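Local coordinates for protein nitrite oxidoreductase subunit B (Kuenenia stuttgartiensis, PDB 7B04) that carries iron-sulfur clusters and probably relays electrons between the catalytic subunit and a heme b as part of the nitrite oxidoreductase complex of an anammox bacterium, at residues R336-V341 and Y355-G360; M347-V352 and V390-T394; H5-R11 and G105-Y111; E329-P334 and I368-F373. One frame throughout, in Å; residues are numbered along the deposited sequence.

How the contacts relate
Three contacts gather in the C-terminal part of the chain, and contact 3 stands apart, its centre 28 to 32 Å from theirs. Contacts 1, 2 and 4 all reach one antiparallel sheet. Contact 1 lies between and touches both contact 2 and contact 4, which do not touch each other. Contact 4 sets the end of helix 324-332 against a turn of that sheet, contact 1 sets helix 336-342 against strand 354-358, and contact 2 lays a loop along strand 389-394. Each of the four is only partly buried. Contacts 1 and 4 pair an apolar centre with a salt bridge nearer the surface. Contact 2 is apolar, without hydrogen bonds. Contact 3 relies most on backbone carbonyls.

Contact 1. Residues R336-V341 and Y355-G360; sequences RELLAV and YKIEEG
The ring of Y355 has CG2 of V341 over one face, 3.9 Å from the ring centroid, in a CH-pi contact. At its edge, near the ring plane, lies the carboxylate of E337. The Y355 hydroxyl gives E337 a weak hydrogen bond, OH to OE2 3.1 Å, with the carboxylate plane turned 68° from the ring. The second flat group is the guanidinium of R336. E359 comes over one face of it, with OE2 3.0 Å from NH1 of R336. That oxygen lies well out of the guanidinium plane, and this salt bridge rests on charge alone. N of G360 lies at the guanidinium edge, in plane. NH2 of R336 is also bridged to D378, and Y376 makes a cation-pi contact with R336. The motif is a helix laid across a strand: the axes of 336-341 and 355-358 pass 9.6 Å apart at 111°. I357 fills the middle. Its CD1 touches CB of A340 at 3.6 Å and CG of E337. CG2 of V341 reaches the Y355 face because it stands beside the backbone N, with CG1 anti to that N (chi1 168°). W282 of helix 279-286 also packs on E337 and V341.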
# COMPACT_ATOMS: atom_id res chain seq x y z
N ARG A 336 -4.08 -30.80 -14.17
CA ARG A 336 -2.62 -30.84 -14.16
C ARG A 336 -2.01 -29.77 -15.06
O ARG A 336 -1.03 -29.13 -14.69
CB ARG A 336 -2.13 -32.22 -14.56
CG ARG A 336 -0.62 -32.28 -14.71
CD ARG A 336 -0.14 -33.69 -14.93
NE ARG A 336 1.28 -33.81 -14.62
CZ ARG A 336 1.91 -34.97 -14.47
NH1 ARG A 336 1.24 -36.11 -14.59
NH2 ARG A 336 3.21 -34.99 -14.19
N GLU A 337 -2.59 -29.56 -16.25
CA GLU A 337 -1.98 -28.61 -17.18
C GLU A 337 -2.27 -27.16 -16.81
O GLU A 337 -1.44 -26.29 -17.08
CB GLU A 337 -2.44 -28.90 -18.61
CG GLU A 337 -1.39 -28.55 -19.65
CD GLU A 337 -1.85 -28.83 -21.07
OE1 GLU A 337 -3.07 -28.91 -21.30
OE2 GLU A 337 -0.97 -28.97 -21.95
N LEU A 338 -3.43 -26.87 -16.21
CA LEU A 338 -3.71 -25.50 -15.83
C LEU A 338 -2.82 -25.05 -14.68
O LEU A 338 -2.30 -23.92 -14.69
CB LEU A 338 -5.18 -25.33 -15.45
CG LEU A 338 -5.51 -23.94 -14.91
CD1 LEU A 338 -5.63 -22.94 -16.05
CD2 LEU A 338 -6.78 -23.95 -14.08
N LEU A 339 -2.62 -25.91 -13.68
CA LEU A 339 -1.76 -25.54 -12.55
C LEU A 339 -0.34 -25.27 -13.01
O LEU A 339 0.34 -24.39 -12.48
CB LEU A 339 -1.79 -26.64 -11.49
CG LEU A 339 -0.95 -26.38 -10.24
CD1 LEU A 339 -1.45 -25.15 -9.51
CD2 LEU A 339 -0.96 -27.60 -9.32
N ALA A 340 0.13 -26.03 -14.01
CA ALA A 340 1.45 -25.77 -14.56
C ALA A 340 1.47 -24.45 -15.34
O ALA A 340 2.45 -23.70 -15.28
CB ALA A 340 1.89 -26.93 -15.46
N VAL A 341 0.39 -24.16 -16.07
CA VAL A 341 0.32 -22.90 -16.81
C VAL A 341 0.14 -21.73 -15.85
O VAL A 341 0.70 -20.65 -16.06
CB VAL A 341 -0.81 -22.97 -17.85
CG1 VAL A 341 -1.10 -21.59 -18.43
CG2 VAL A 341 -0.45 -23.94 -18.97
N TYR A 355 4.22 -22.62 -24.68
CA TYR A 355 4.58 -23.35 -23.47
C TYR A 355 4.56 -24.85 -23.73
O TYR A 355 3.88 -25.34 -24.64
CB TYR A 355 3.60 -23.04 -22.32
CG TYR A 355 2.30 -23.82 -22.41
CD1 TYR A 355 1.25 -23.37 -23.19
CD2 TYR A 355 2.13 -25.01 -21.70
CE1 TYR A 355 0.07 -24.09 -23.28
CE2 TYR A 355 0.95 -25.73 -21.78
CZ TYR A 355 -0.08 -25.26 -22.57
OH TYR A 355 -1.25 -25.97 -22.66
N LYS A 356 5.34 -25.58 -22.93
CA LYS A 356 5.27 -27.04 -22.91
C LYS A 356 5.91 -27.52 -21.61
O LYS A 356 6.78 -26.86 -21.04
CB LYS A 356 5.88 -27.70 -24.15
CG LYS A 356 7.33 -27.52 -24.41
CD LYS A 356 7.77 -28.56 -25.42
CE LYS A 356 8.05 -29.87 -24.73
NZ LYS A 356 9.09 -29.67 -23.69
N ILE A 357 5.46 -28.69 -21.15
CA ILE A 357 5.68 -29.17 -19.78
C ILE A 357 6.52 -30.44 -19.79
O ILE A 357 6.27 -31.35 -20.59
CB ILE A 357 4.34 -29.42 -19.08
CG1 ILE A 357 3.55 -28.11 -18.94
CG2 ILE A 357 4.54 -30.10 -17.74
CD1 ILE A 357 2.07 -28.32 -18.77
N GLU A 358 7.51 -30.49 -18.90
CA GLU A 358 8.27 -31.70 -18.62
C GLU A 358 7.76 -32.28 -17.31
O GLU A 358 7.74 -31.59 -16.29
CB GLU A 358 9.77 -31.41 -18.52
CG GLU A 358 10.44 -31.03 -19.83
CD GLU A 358 11.93 -30.82 -19.67
OE1 GLU A 358 12.42 -30.87 -18.52
OE2 GLU A 358 12.61 -30.60 -20.69
N GLU A 359 7.36 -33.55 -17.34
CA GLU A 359 6.61 -34.12 -16.23
C GLU A 359 7.51 -34.54 -15.07
O GLU A 359 8.66 -34.97 -15.26
CB GLU A 359 5.76 -35.29 -16.71
CG GLU A 359 4.42 -34.83 -17.26
CD GLU A 359 3.55 -35.96 -17.75
OE1 GLU A 359 4.03 -36.80 -18.53
OE2 GLU A 359 2.36 -35.99 -17.36
N GLY A 360 6.97 -34.42 -13.86
CA GLY A 360 7.67 -34.72 -12.64
C GLY A 360 6.86 -35.62 -11.73
O GLY A 360 5.72 -35.99 -12.03

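Contact 2. Residues M347-V352 and V390-T394; sequences MTQTIV and VVRTT
V391 stands at the centre, and its two methyls are divided between two parts of the loop. CG2 turns to the start of the loop and meets CB of M347 at 3.6 Å. CG1 turns to its end and meets CG2 of V352 at 3.8 Å, where the two valines stand roughly perpendicular. Between them, CG2 of T348 lies against CB of V391 at 3.7 Å. The T348 side chain runs at a slant to the valine. Its OG1 is anti to the backbone N (chi1 -176°), which leaves the methyl for V391 and lets OG1 accept a weak bond from N of T350. V352 also reaches V390, and here the side chains run antiparallel alongside one another. Their CG2 atoms are 3.5 Å apart. At the other end, CG of M347 touches CG2 of T393 at 3.9 Å, one side chain lying crosswise to the other. V390 and V391 both face G382 and form a classic beta bulge in the pairing of strand 389-394 with strand 371-383. The bulge fits with both valines pointing toward the loop.

Subunit A borders the same region. N109 of subunit A bonds to OG1 of T393, and R108 and N111 of subunit A bond to O of M347. No hydrogen bond joins the loop to the strand. Their association therefore rests on the fit of methyl and methylene groups, while these polar atoms of M347 and T393 serve the subunit interface.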
# COMPACT_ATOMS: atom_id res chain seq x y z
N MET A 347 6.82 -15.20 -14.01
CA MET A 347 8.12 -15.81 -13.78
C MET A 347 9.24 -15.11 -14.54
O MET A 347 10.40 -15.20 -14.13
CB MET A 347 8.09 -17.30 -14.16
CG MET A 347 7.13 -18.12 -13.31
SD MET A 347 7.55 -18.03 -11.56
CE MET A 347 6.01 -18.55 -10.80
N THR A 348 8.91 -14.41 -15.63
CA THR A 348 9.86 -13.62 -16.38
C THR A 348 9.16 -12.38 -16.89
O THR A 348 7.93 -12.30 -16.90
CB THR A 348 10.46 -14.41 -17.56
OG1 THR A 348 11.46 -13.62 -18.22
CG2 THR A 348 9.37 -14.78 -18.56
N GLN A 349 9.95 -11.40 -17.33
CA GLN A 349 9.40 -10.21 -17.96
C GLN A 349 9.32 -10.32 -19.47
O GLN A 349 8.67 -9.48 -20.11
CB GLN A 349 10.21 -8.97 -17.57
CG GLN A 349 11.71 -9.19 -17.46
CD GLN A 349 12.38 -8.14 -16.61
OE1 GLN A 349 11.74 -7.21 -16.12
NE2 GLN A 349 13.69 -8.27 -16.42
N THR A 350 9.95 -11.32 -20.07
CA THR A 350 9.90 -11.51 -21.51
C THR A 350 8.61 -12.22 -21.89
O THR A 350 8.18 -13.16 -21.20
CB THR A 350 11.11 -12.32 -21.98
OG1 THR A 350 12.32 -11.67 -21.57
CG2 THR A 350 11.11 -12.45 -23.50
N ILE A 351 7.99 -11.78 -22.98
CA ILE A 351 6.74 -12.39 -23.42
C ILE A 351 7.02 -13.80 -23.91
O ILE A 351 7.97 -14.05 -24.66
CB ILE A 351 6.08 -11.54 -24.51
CG1 ILE A 351 5.70 -10.16 -23.97
CG2 ILE A 351 4.85 -12.24 -25.06
CD1 ILE A 351 5.23 -9.19 -25.03
N VAL A 352 6.18 -14.74 -23.49
CA VAL A 352 6.29 -16.15 -23.86
C VAL A 352 5.19 -16.46 -24.86
O VAL A 352 4.00 -16.22 -24.58
CB VAL A 352 6.19 -17.07 -22.63
CG1 VAL A 352 6.02 -18.50 -23.08
CG2 VAL A 352 7.42 -16.92 -21.75
N VAL A 390 12.92 -19.11 -22.75
CA VAL A 390 13.10 -17.85 -22.05
C VAL A 390 12.80 -17.95 -20.57
O VAL A 390 13.21 -17.07 -19.80
CB VAL A 390 12.25 -16.74 -22.71
CG1 VAL A 390 12.72 -16.50 -24.14
CG2 VAL A 390 10.79 -17.14 -22.71
N VAL A 391 12.09 -18.99 -20.12
CA VAL A 391 11.68 -19.11 -18.73
C VAL A 391 11.48 -20.59 -18.41
O VAL A 391 11.18 -21.40 -19.29
CB VAL A 391 10.40 -18.29 -18.45
CG1 VAL A 391 9.19 -18.94 -19.10
CG2 VAL A 391 10.20 -18.11 -16.96
N ARG A 392 11.67 -20.94 -17.14
CA ARG A 392 11.41 -22.28 -16.65
C ARG A 392 11.26 -22.25 -15.14
O ARG A 392 12.01 -21.54 -14.46
CB ARG A 392 12.54 -23.24 -17.06
CG ARG A 392 12.48 -24.60 -16.39
CD ARG A 392 13.63 -25.48 -16.81
NE ARG A 392 13.58 -25.82 -18.23
CZ ARG A 392 14.29 -26.80 -18.79
NH1 ARG A 392 15.11 -27.53 -18.05
NH2 ARG A 392 14.18 -27.04 -20.09
N THR A 393 10.31 -23.01 -14.62
CA THR A 393 10.11 -23.10 -13.17
C THR A 393 9.39 -24.40 -12.85
O THR A 393 8.84 -25.07 -13.73
CB THR A 393 9.33 -21.90 -12.63
OG1 THR A 393 9.37 -21.91 -11.20
CG2 THR A 393 7.88 -21.95 -13.09
N THR A 394 9.42 -24.76 -11.57
CA THR A 394 8.76 -25.96 -11.06
C THR A 394 7.45 -25.59 -10.37
O THR A 394 7.25 -24.46 -9.92
CB THR A 394 9.67 -26.71 -10.08
OG1 THR A 394 9.99 -25.86 -8.97
CG2 THR A 394 10.96 -27.14 -10.77

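Contact 3. Residues H5-R11 and G105-Y111; sequences HNWHLGR and GAPYGTY
The carbonyl O of Y111 takes a bond from NE of R11 at 2.6 Å, N-H...O angle 165°. The oxygen lies in the guanidinium plane, and the N-H meets it nearly along the C=O axis. A bend at chi3 (76°) turns the R11 guanidinium to this carbonyl, while NH1 pairs with E118. With an alanine here, the Y111 carbonyl and E118 would probably both lose their arginine partner. N of Y111 in turn binds O of L9 at 3.0 Å. Alongside, CD2 of L9 is 3.5 Å from CD2 of Y111. G10 sits close in, its CA 3.3 Å from O of G109. G10 and R11 form a G1 bulge opposite N6. W7 places CE3 3.5 Å from CG of P107. Its six-membered ring is slid aside from the Y108 ring, planes 30° apart. NE2 of H5 lies near O and N of G105, 3.1 Å from the O; either bond would be weak, and NE2 can make only one at a time.

The contact joins the hairpin of strands 3-6 and 11-14 to strand 110-111 and the loop leading into it. Helix 279-286 touches W7 and P107, strand 89-91 L9 and Y108, and strand 291-292 H8 and Y108.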
# COMPACT_ATOMS: atom_id res chain seq x y z
N HIS A 5 -18.44 -9.33 -37.16
CA HIS A 5 -18.55 -10.49 -36.28
C HIS A 5 -17.81 -10.26 -34.97
O HIS A 5 -16.63 -9.89 -34.98
CB HIS A 5 -18.03 -11.75 -36.97
CG HIS A 5 -18.11 -12.98 -36.11
ND1 HIS A 5 -19.30 -13.60 -35.80
CD2 HIS A 5 -17.14 -13.68 -35.47
CE1 HIS A 5 -19.07 -14.64 -35.02
NE2 HIS A 5 -17.77 -14.71 -34.80
N ASN A 6 -18.50 -10.48 -33.86
CA ASN A 6 -17.90 -10.48 -32.53
C ASN A 6 -18.12 -11.84 -31.91
O ASN A 6 -19.26 -12.25 -31.68
CB ASN A 6 -18.51 -9.39 -31.64
CG ASN A 6 -18.02 -9.46 -30.18
OD1 ASN A 6 -17.77 -10.52 -29.64
ND2 ASN A 6 -17.90 -8.30 -29.55
N TRP A 7 -17.02 -12.54 -31.62
CA TRP A 7 -17.15 -13.87 -31.05
C TRP A 7 -17.52 -13.85 -29.57
O TRP A 7 -18.05 -14.85 -29.08
CB TRP A 7 -15.87 -14.68 -31.29
CG TRP A 7 -14.64 -14.13 -30.68
CD1 TRP A 7 -13.75 -13.25 -31.24
CD2 TRP A 7 -14.12 -14.44 -29.38
NE1 TRP A 7 -12.72 -13.00 -30.37
CE2 TRP A 7 -12.92 -13.71 -29.22
CE3 TRP A 7 -14.55 -15.26 -28.34
CZ2 TRP A 7 -12.16 -13.79 -28.06
CZ3 TRP A 7 -13.80 -15.33 -27.19
CH2 TRP A 7 -12.61 -14.60 -27.06
N HIS A 8 -17.28 -12.75 -28.86
CA HIS A 8 -17.74 -12.67 -27.47
C HIS A 8 -19.26 -12.77 -27.43
O HIS A 8 -19.83 -13.55 -26.65
CB HIS A 8 -17.30 -11.37 -26.81
CG HIS A 8 -15.82 -11.22 -26.66
ND1 HIS A 8 -15.24 -10.06 -26.19
CD2 HIS A 8 -14.81 -12.08 -26.90
CE1 HIS A 8 -13.93 -10.21 -26.15
NE2 HIS A 8 -13.64 -11.43 -26.58
N LEU A 9 -19.94 -11.99 -28.27
CA LEU A 9 -21.39 -12.02 -28.33
C LEU A 9 -21.91 -13.18 -29.16
O LEU A 9 -23.10 -13.50 -29.07
CB LEU A 9 -21.92 -10.71 -28.93
CG LEU A 9 -21.54 -9.40 -28.25
CD1 LEU A 9 -22.22 -8.24 -28.94
CD2 LEU A 9 -21.91 -9.45 -26.78
N GLY A 10 -21.05 -13.83 -29.94
CA GLY A 10 -21.52 -14.91 -30.78
C GLY A 10 -22.50 -14.43 -31.82
O GLY A 10 -23.36 -15.20 -32.27
N ARG A 11 -22.39 -13.17 -32.22
CA ARG A 11 -23.36 -12.51 -33.07
C ARG A 11 -22.61 -11.55 -33.97
O ARG A 11 -21.43 -11.25 -33.74
CB ARG A 11 -24.43 -11.82 -32.20
CG ARG A 11 -25.18 -10.63 -32.79
CD ARG A 11 -26.42 -10.27 -31.99
NE ARG A 11 -26.11 -9.57 -30.74
CZ ARG A 11 -25.79 -8.28 -30.66
NH1 ARG A 11 -25.73 -7.54 -31.76
NH2 ARG A 11 -25.53 -7.73 -29.48
N GLY A 105 -16.31 -17.48 -34.16
CA GLY A 105 -17.01 -18.44 -33.33
C GLY A 105 -17.97 -17.79 -32.34
O GLY A 105 -18.24 -16.59 -32.38
N ALA A 106 -18.51 -18.64 -31.46
CA ALA A 106 -19.47 -18.21 -30.44
C ALA A 106 -19.27 -19.05 -29.19
O ALA A 106 -20.10 -19.89 -28.83
CB ALA A 106 -20.90 -18.35 -30.96
N PRO A 107 -18.14 -18.86 -28.49
CA PRO A 107 -17.82 -19.77 -27.37
C PRO A 107 -18.77 -19.67 -26.20
O PRO A 107 -19.10 -20.70 -25.59
CB PRO A 107 -16.39 -19.35 -26.98
CG PRO A 107 -15.91 -18.46 -28.07
CD PRO A 107 -17.12 -17.82 -28.65
N TYR A 108 -19.23 -18.47 -25.85
CA TYR A 108 -20.10 -18.29 -24.70
C TYR A 108 -21.58 -18.43 -25.03
O TYR A 108 -22.38 -18.66 -24.12
CB TYR A 108 -19.85 -16.92 -24.06
CG TYR A 108 -18.38 -16.57 -23.96
CD1 TYR A 108 -17.53 -17.32 -23.16
CD2 TYR A 108 -17.85 -15.50 -24.67
CE1 TYR A 108 -16.19 -17.01 -23.06
CE2 TYR A 108 -16.51 -15.19 -24.58
CZ TYR A 108 -15.68 -15.94 -23.77
OH TYR A 108 -14.34 -15.63 -23.68
N GLY A 109 -21.95 -18.30 -26.29
CA GLY A 109 -23.35 -18.35 -26.66
C GLY A 109 -23.70 -17.21 -27.60
O GLY A 109 -22.86 -16.79 -28.41
N THR A 110 -24.92 -16.69 -27.51
CA THR A 110 -25.33 -15.55 -28.32
C THR A 110 -26.07 -14.56 -27.44
O THR A 110 -27.08 -14.91 -26.82
CB THR A 110 -26.20 -15.98 -29.50
OG1 THR A 110 -25.53 -17.02 -30.23
CG2 THR A 110 -26.44 -14.80 -30.43
N TYR A 111 -25.58 -13.33 -27.40
CA TYR A 111 -26.19 -12.24 -26.64
C TYR A 111 -27.08 -11.46 -27.59
O TYR A 111 -26.59 -10.90 -28.58
CB TYR A 111 -25.11 -11.36 -26.02
CG TYR A 111 -25.57 -10.11 -25.30
CD1 TYR A 111 -26.25 -10.17 -24.09
CD2 TYR A 111 -25.27 -8.85 -25.81
CE1 TYR A 111 -26.65 -9.02 -23.43
CE2 TYR A 111 -25.66 -7.69 -25.15
CZ TYR A 111 -26.35 -7.79 -23.96
OH TYR A 111 -26.74 -6.64 -23.32

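Contact 4. Residues E329-P334 and I368-F373; sequences EKFMVP and IHGKKF
E329 begins the contact with a salt bridge, its OE2 2.7 Å from NZ of K371. The lysine comes to that oxygen nearly in line with its C-O bond, and the two side chains lie crosswise. The E329 chain bends at chi2 (-102°) and brings the carboxylate to the strand. The CE methyl of M332 sits over one face of the H369 imidazole, 3.8 Å from the ring centroid, as a CH-pi contact.

V333 is the main apolar residue and meets four side chains. CG1 packs on CB of F373 at 3.5 Å, the two side chains passing head to tail. CG2 meets CG2 of I368 at 4.1 Å and also CB of H369. CB of V333 lies 3.7 Å from CE of K371, whose extended chain passes over the valine on its way to E329. Shortening this lysine to an alanine is likely to leave the E329 carboxylate without its countercharge and to uncover one side of V333. P334 closes the segment. Its CD touches CE1 of F373 at 3.7 Å, and its carbonyl O lies at the ring edge, in plane.

Helix 336-342 adds L339 against both P334 and F373. NE2 of H369 makes a weak hydrogen bond to D345 of subunit A. The second segment is the turn end of a beta hairpin, a type I' turn from I368 to K371 that joins strands 362-368 and 371-383. Both H369 and G370 have the positive phi that this turn requires. The hairpin end rests against the C-terminal end of helix 324-332 and the residues just after it.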
# COMPACT_ATOMS: atom_id res chain seq x y z
N GLU A 329 -15.25 -23.79 -12.02
CA GLU A 329 -15.16 -25.23 -11.78
C GLU A 329 -13.78 -25.75 -12.16
O GLU A 329 -13.25 -26.65 -11.50
CB GLU A 329 -16.28 -25.94 -12.56
CG GLU A 329 -16.33 -27.45 -12.39
CD GLU A 329 -15.74 -28.19 -13.57
OE1 GLU A 329 -15.87 -27.68 -14.71
OE2 GLU A 329 -15.17 -29.29 -13.37
N LYS A 330 -13.21 -25.23 -13.24
CA LYS A 330 -11.86 -25.62 -13.63
C LYS A 330 -10.81 -25.10 -12.65
O LYS A 330 -9.84 -25.80 -12.35
CB LYS A 330 -11.55 -25.11 -15.05
CG LYS A 330 -12.39 -25.76 -16.13
CD LYS A 330 -11.91 -25.35 -17.52
CE LYS A 330 -12.87 -25.82 -18.60
NZ LYS A 330 -13.00 -27.30 -18.61
N PHE A 331 -11.00 -23.88 -12.13
CA PHE A 331 -9.97 -23.26 -11.30
C PHE A 331 -9.92 -23.86 -9.90
O PHE A 331 -8.82 -24.12 -9.38
CB PHE A 331 -10.20 -21.75 -11.20
CG PHE A 331 -9.47 -21.11 -10.05
CD1 PHE A 331 -8.12 -20.81 -10.17
CD2 PHE A 331 -10.11 -20.84 -8.85
CE1 PHE A 331 -7.43 -20.23 -9.12
CE2 PHE A 331 -9.43 -20.27 -7.80
CZ PHE A 331 -8.09 -19.96 -7.93
N MET A 332 -11.07 -24.07 -9.25
CA MET A 332 -11.08 -24.45 -7.84
C MET A 332 -10.38 -25.78 -7.62
O MET A 332 -9.75 -25.99 -6.57
CB MET A 332 -12.51 -24.53 -7.32
CG MET A 332 -13.27 -23.22 -7.37
SD MET A 332 -14.98 -23.44 -6.84
CE MET A 332 -14.74 -23.81 -5.10
N VAL A 333 -10.46 -26.69 -8.59
CA VAL A 333 -9.69 -27.93 -8.58
C VAL A 333 -8.90 -27.94 -9.88
O VAL A 333 -9.39 -28.46 -10.89
CB VAL A 333 -10.60 -29.16 -8.45
CG1 VAL A 333 -9.78 -30.39 -8.13
CG2 VAL A 333 -11.67 -28.93 -7.39
N PRO A 334 -7.70 -27.38 -9.91
CA PRO A 334 -7.00 -27.21 -11.18
C PRO A 334 -6.61 -28.54 -11.79
O PRO A 334 -6.14 -29.45 -11.10
CB PRO A 334 -5.76 -26.38 -10.81
CG PRO A 334 -6.08 -25.78 -9.48
CD PRO A 334 -6.95 -26.78 -8.79
N ILE A 368 -11.27 -32.70 -2.84
CA ILE A 368 -11.59 -31.32 -2.44
C ILE A 368 -12.70 -30.80 -3.35
O ILE A 368 -12.71 -31.07 -4.55
CB ILE A 368 -10.33 -30.43 -2.50
CG1 ILE A 368 -10.56 -29.10 -1.78
CG2 ILE A 368 -9.85 -30.22 -3.94
CD1 ILE A 368 -10.22 -29.14 -0.30
N HIS A 369 -13.65 -30.08 -2.75
CA HIS A 369 -14.77 -29.48 -3.48
C HIS A 369 -15.54 -30.54 -4.27
O HIS A 369 -16.04 -30.28 -5.37
CB HIS A 369 -14.31 -28.34 -4.38
CG HIS A 369 -13.56 -27.26 -3.65
ND1 HIS A 369 -12.20 -27.08 -3.77
CD2 HIS A 369 -13.99 -26.32 -2.78
CE1 HIS A 369 -11.82 -26.07 -3.02
NE2 HIS A 369 -12.89 -25.59 -2.40
N GLY A 370 -15.62 -31.74 -3.71
CA GLY A 370 -16.39 -32.85 -4.24
C GLY A 370 -15.74 -33.65 -5.35
O GLY A 370 -16.38 -34.58 -5.86
N LYS A 371 -14.51 -33.33 -5.76
CA LYS A 371 -13.82 -34.13 -6.76
C LYS A 371 -12.35 -34.27 -6.35
O LYS A 371 -11.87 -33.57 -5.46
CB LYS A 371 -14.02 -33.59 -8.19
CG LYS A 371 -13.31 -32.33 -8.60
CD LYS A 371 -13.75 -32.03 -10.03
CE LYS A 371 -12.94 -30.95 -10.70
NZ LYS A 371 -13.37 -30.78 -12.12
N LYS A 372 -11.65 -35.17 -7.03
CA LYS A 372 -10.29 -35.54 -6.65
C LYS A 372 -9.24 -34.67 -7.33
O LYS A 372 -9.28 -34.47 -8.55
CB LYS A 372 -10.05 -37.01 -7.00
CG LYS A 372 -8.59 -37.44 -7.03
CD LYS A 372 -8.48 -38.95 -6.97
CE LYS A 372 -7.24 -39.45 -7.70
NZ LYS A 372 -6.37 -40.25 -6.79
N PHE A 373 -8.31 -34.15 -6.53
CA PHE A 373 -7.22 -33.31 -6.99
C PHE A 373 -5.89 -34.01 -6.74
O PHE A 373 -5.60 -34.43 -5.62
CB PHE A 373 -7.23 -31.95 -6.27
CG PHE A 373 -6.00 -31.12 -6.52
CD1 PHE A 373 -5.87 -30.40 -7.69
CD2 PHE A 373 -4.98 -31.07 -5.58
CE1 PHE A 373 -4.74 -29.64 -7.92
CE2 PHE A 373 -3.85 -30.32 -5.81
CZ PHE A 373 -3.73 -29.60 -6.98